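Local coordinates for Ice-binding protein 1 (Shewanella frigidimarina, PDB 6BG8) that binds ice, adsorbing the bacterium onto it as an adhesin, inhibits growth of ice crystals and lowers the freezing point of water below its melting point, at residues Leu162-Leu173 and Ile192-Gly200. Residues are numbered along the deposited sequence; the frame is centred on the assembly and turned at random.
Sequences LTSGAPGGDIVL and IGTNTNFSG. With PO4 (phosphate ion), chain H.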
loop_
_atom_site.group_PDB
_atom_site.type_symbol
_atom_site.label_atom_id
_atom_site.label_comp_id
_atom_site.label_asym_id
_atom_site.label_seq_id
_atom_site.Cartn_x
_atom_site.Cartn_y
_atom_site.Cartn_z
ATOM N N LEU A 162 -3.808 3.557 -11.684
ATOM C CA LEU A 162 -2.732 2.610 -11.966
ATOM C C LEU A 162 -3.346 1.221 -12.020
ATOM O O LEU A 162 -4.015 0.809 -11.068
ATOM C CB LEU A 162 -1.629 2.641 -10.897
ATOM C CG LEU A 162 -0.609 1.481 -10.931
ATOM C CD1 LEU A 162 0.198 1.476 -12.228
ATOM C CD2 LEU A 162 0.323 1.475 -9.735
ATOM N N THR A 163 -3.122 0.507 -13.124
ATOM C CA THR A 163 -3.699 -0.820 -13.325
ATOM C C THR A 163 -2.648 -1.768 -13.887
ATOM O O THR A 163 -2.117 -1.527 -14.970
ATOM C CB THR A 163 -4.895 -0.760 -14.280
ATOM O OG1 THR A 163 -5.843 0.197 -13.807
ATOM C CG2 THR A 163 -5.572 -2.129 -14.379
ATOM N N SER A 164 -2.365 -2.855 -13.174
ATOM C CA SER A 164 -1.559 -3.925 -13.739
ATOM C C SER A 164 -2.485 -5.059 -14.153
ATOM O O SER A 164 -3.584 -5.208 -13.615
ATOM C CB SER A 164 -0.490 -4.422 -12.761
ATOM O OG SER A 164 -1.059 -4.971 -11.585
ATOM N N GLY A 165 -2.059 -5.824 -15.150
ATOM C CA GLY A 165 -2.898 -6.906 -15.622
ATOM C C GLY A 165 -2.231 -7.704 -16.716
ATOM O O GLY A 165 -1.026 -7.583 -16.968
ATOM N N ALA A 166 -3.054 -8.535 -17.358
ATOM C CA ALA A 166 -2.579 -9.498 -18.333
ATOM C C ALA A 166 -2.192 -8.807 -19.641
ATOM O O ALA A 166 -2.759 -7.772 -19.998
ATOM C CB ALA A 166 -3.662 -10.542 -18.595
ATOM N N PRO A 167 -1.245 -9.384 -20.399
ATOM C CA PRO A 167 -0.551 -10.664 -20.165
ATOM C C PRO A 167 0.618 -10.607 -19.190
ATOM O O PRO A 167 1.082 -11.656 -18.749
ATOM C CB PRO A 167 -0.039 -11.027 -21.554
ATOM C CG PRO A 167 0.254 -9.691 -22.166
ATOM C CD PRO A 167 -0.889 -8.807 -21.706
ATOM N N GLY A 168 1.103 -9.407 -18.869
ATOM C CA GLY A 168 2.226 -9.290 -17.963
ATOM C C GLY A 168 1.793 -8.883 -16.571
ATOM O O GLY A 168 1.018 -9.593 -15.920
ATOM N N GLY A 169 2.302 -7.748 -16.096
ATOM C CA GLY A 169 1.836 -7.157 -14.862
ATOM C C GLY A 169 2.729 -7.363 -13.657
ATOM O O GLY A 169 2.425 -6.817 -12.590
ATOM N N ASP A 170 3.806 -8.131 -13.777
ATOM C CA ASP A 170 4.660 -8.386 -12.625
ATOM C C ASP A 170 5.677 -7.273 -12.443
ATOM O O ASP A 170 6.059 -6.586 -13.398
ATOM C CB ASP A 170 5.387 -9.715 -12.759
ATOM C CG ASP A 170 4.438 -10.872 -12.893
ATOM O OD1 ASP A 170 3.545 -11.017 -12.025
ATOM O OD2 ASP A 170 4.564 -11.611 -13.889
ATOM N N ILE A 171 6.099 -7.093 -11.195
ATOM C CA ILE A 171 7.209 -6.216 -10.833
ATOM C C ILE A 171 8.342 -7.102 -10.339
ATOM O O ILE A 171 8.140 -7.952 -9.460
ATOM C CB ILE A 171 6.789 -5.181 -9.772
ATOM C CG1 ILE A 171 5.842 -4.148 -10.391
ATOM C CG2 ILE A 171 8.010 -4.488 -9.164
ATOM C CD1 ILE A 171 5.080 -3.338 -9.375
ATOM N N VAL A 172 9.519 -6.949 -10.941
ATOM C CA VAL A 172 10.725 -7.651 -10.523
ATOM C C VAL A 172 11.729 -6.629 -10.013
ATOM O O VAL A 172 11.909 -5.563 -10.615
ATOM C CB VAL A 172 11.319 -8.477 -11.682
ATOM C CG1 VAL A 172 12.694 -9.038 -11.307
ATOM C CG2 VAL A 172 10.377 -9.598 -12.051
ATOM N N LEU A 173 12.383 -6.955 -8.903
ATOM C CA LEU A 173 13.363 -6.077 -8.276
ATOM C C LEU A 173 14.753 -6.664 -8.465
ATOM O O LEU A 173 14.964 -7.860 -8.225
ATOM C CB LEU A 173 13.060 -5.894 -6.791
ATOM C CG LEU A 173 11.602 -5.539 -6.461
ATOM C CD1 LEU A 173 11.474 -5.224 -4.976
ATOM C CD2 LEU A 173 11.144 -4.362 -7.314
ATOM N N ILE A 192 -4.569 -4.034 -9.027
ATOM C CA ILE A 192 -3.466 -4.977 -9.182
ATOM C C ILE A 192 -4.002 -6.254 -9.821
ATOM O O ILE A 192 -4.967 -6.840 -9.319
ATOM C CB ILE A 192 -2.798 -5.238 -7.822
ATOM C CG1 ILE A 192 -2.151 -3.931 -7.339
ATOM C CG2 ILE A 192 -1.769 -6.353 -7.914
ATOM C CD1 ILE A 192 -1.699 -3.938 -5.885
ATOM N N GLY A 193 -3.388 -6.677 -10.936
ATOM C CA GLY A 193 -3.995 -7.699 -11.775
ATOM C C GLY A 193 -3.904 -9.102 -11.201
ATOM O O GLY A 193 -3.060 -9.410 -10.365
ATOM N N THR A 194 -4.814 -9.966 -11.675
ATOM C CA THR A 194 -4.884 -11.343 -11.197
ATOM C C THR A 194 -3.528 -12.026 -11.302
ATOM O O THR A 194 -2.827 -11.899 -12.308
ATOM C CB THR A 194 -5.910 -12.164 -11.987
ATOM O OG1 THR A 194 -5.500 -12.265 -13.357
ATOM C CG2 THR A 194 -7.308 -11.556 -11.909
ATOM N N ASN A 195 -3.161 -12.743 -10.239
ATOM C CA ASN A 195 -2.004 -13.630 -10.240
ATOM C C ASN A 195 -0.707 -12.922 -10.610
ATOM O O ASN A 195 0.215 -13.548 -11.138
ATOM C CB ASN A 195 -2.245 -14.819 -11.174
ATOM C CG ASN A 195 -3.483 -15.577 -10.804
ATOM O OD1 ASN A 195 -3.603 -16.079 -9.687
ATOM N ND2 ASN A 195 -4.429 -15.637 -11.720
ATOM N N THR A 196 -0.612 -11.625 -10.333
ATOM C CA THR A 196 0.637 -10.900 -10.531
ATOM C C THR A 196 1.434 -10.828 -9.234
ATOM O O THR A 196 0.929 -11.090 -8.141
ATOM C CB THR A 196 0.393 -9.475 -11.055
ATOM O OG1 THR A 196 -0.364 -8.725 -10.095
ATOM C CG2 THR A 196 -0.332 -9.487 -12.396
ATOM N N ASN A 197 2.704 -10.459 -9.377
ATOM C CA ASN A 197 3.598 -10.187 -8.255
ATOM C C ASN A 197 3.853 -8.688 -8.228
ATOM O O ASN A 197 4.432 -8.147 -9.175
ATOM C CB ASN A 197 4.924 -10.936 -8.392
ATOM C CG ASN A 197 4.753 -12.443 -8.397
ATOM O OD1 ASN A 197 3.976 -12.994 -7.620
ATOM N ND2 ASN A 197 5.506 -13.120 -9.261
ATOM N N PHE A 198 3.417 -8.029 -7.154
ATOM C CA PHE A 198 3.479 -6.581 -7.009
ATOM C C PHE A 198 4.348 -6.213 -5.813
ATOM O O PHE A 198 4.305 -6.881 -4.774
ATOM C CB PHE A 198 2.060 -5.994 -6.841
ATOM C CG PHE A 198 2.015 -4.482 -6.895
ATOM C CD1 PHE A 198 2.382 -3.729 -5.793
ATOM C CD2 PHE A 198 1.580 -3.831 -8.032
ATOM C CE1 PHE A 198 2.361 -2.346 -5.841
ATOM C CE2 PHE A 198 1.538 -2.446 -8.086
ATOM C CZ PHE A 198 1.931 -1.704 -6.986
ATOM N N SER A 199 5.141 -5.140 -5.963
ATOM C CA SER A 199 6.012 -4.631 -4.908
ATOM C C SER A 199 5.803 -3.134 -4.737
ATOM O O SER A 199 5.739 -2.401 -5.727
ATOM C CB SER A 199 7.492 -4.891 -5.240
ATOM O OG SER A 199 7.836 -6.239 -4.980
ATOM N N GLY A 200 5.711 -2.678 -3.494
ATOM C CA GLY A 200 5.703 -1.254 -3.204
ATOM C C GLY A 200 4.584 -0.846 -2.264
ATOM O O GLY A 200 3.664 -1.602 -1.959
HETATM P P PO4 H . -6.420 -9.218 -15.173
HETATM O O1 PO4 H . -5.885 -8.274 -16.221
HETATM O O2 PO4 H . -7.860 -9.568 -15.488
HETATM O O3 PO4 H . -6.411 -8.558 -13.805
HETATM O O4 PO4 H . -5.566 -10.467 -15.177
HETATM O O HOH W 1 0.823 -6.282 -10.267
HETATM O O HOH W 2 2.962 -13.731 -11.949
HETATM O O HOH W 3 6.847 -7.995 -6.929
#
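Ile-171 and Phe-198 lie side by side where two neighbouring coils of the ice-binding domain's beta-solenoid meet. CD1 of Ile-171 sits over one face of the Phe-198 ring, 4.0 Å from its centroid, in a CH-pi contact displaced toward the rim; Ile-192 CD1 closes the opposite face, so the ring is sandwiched between apolar methyls. With CG anti to the backbone N (chi1 -171°), Phe-198 turns its ring inward, and CD2 of Leu-162 comes up near its edge. At the same level Ile-171 N donates to Asn-197 O (2.8 Å), joining the two strands directly. Ser-164 bonds across the coils: its OG accepts the N-H of Gly-193 at 3.0 Å. A water at the in-plane edge of the Phe-198 ring ties Ser-164 OG to Gly-169 O and Thr-196 OG1, giving these three oxygens, all on buried residues, a shared partner. Thr-196 OG1 also donates to Gly-193 O (2.8 Å), bracing the type II turn 193-196 from within. Gly-193 CA comes within 4.1 Å of Gly-165 CA, an approach with no room for a side chain on Gly-193.

The outer side is looser and wetter. There the anti lone pair of Asp-170 OD1 takes the N-H of Asn-197 (2.8 Å), and a second water links the same oxygen to Asn-195 O. Between the turn 193-196 and loop residues 165-166 a phosphate, probably from the crystallisation liquor, bridges Ala-166 N with Thr-194 N and OG1, and is also hydrogen-bonded to Arg-211 NE. Thr-196 and Ile-192 touch Ala-214 of the probable ice-binding motif. Inside, Trp-184 of strand 182-186 meets Phe-198, Ile-171 and Leu-162, while strand 135-137 flanks strand 162-164 and strand 215-217 lies beside strand 197-204.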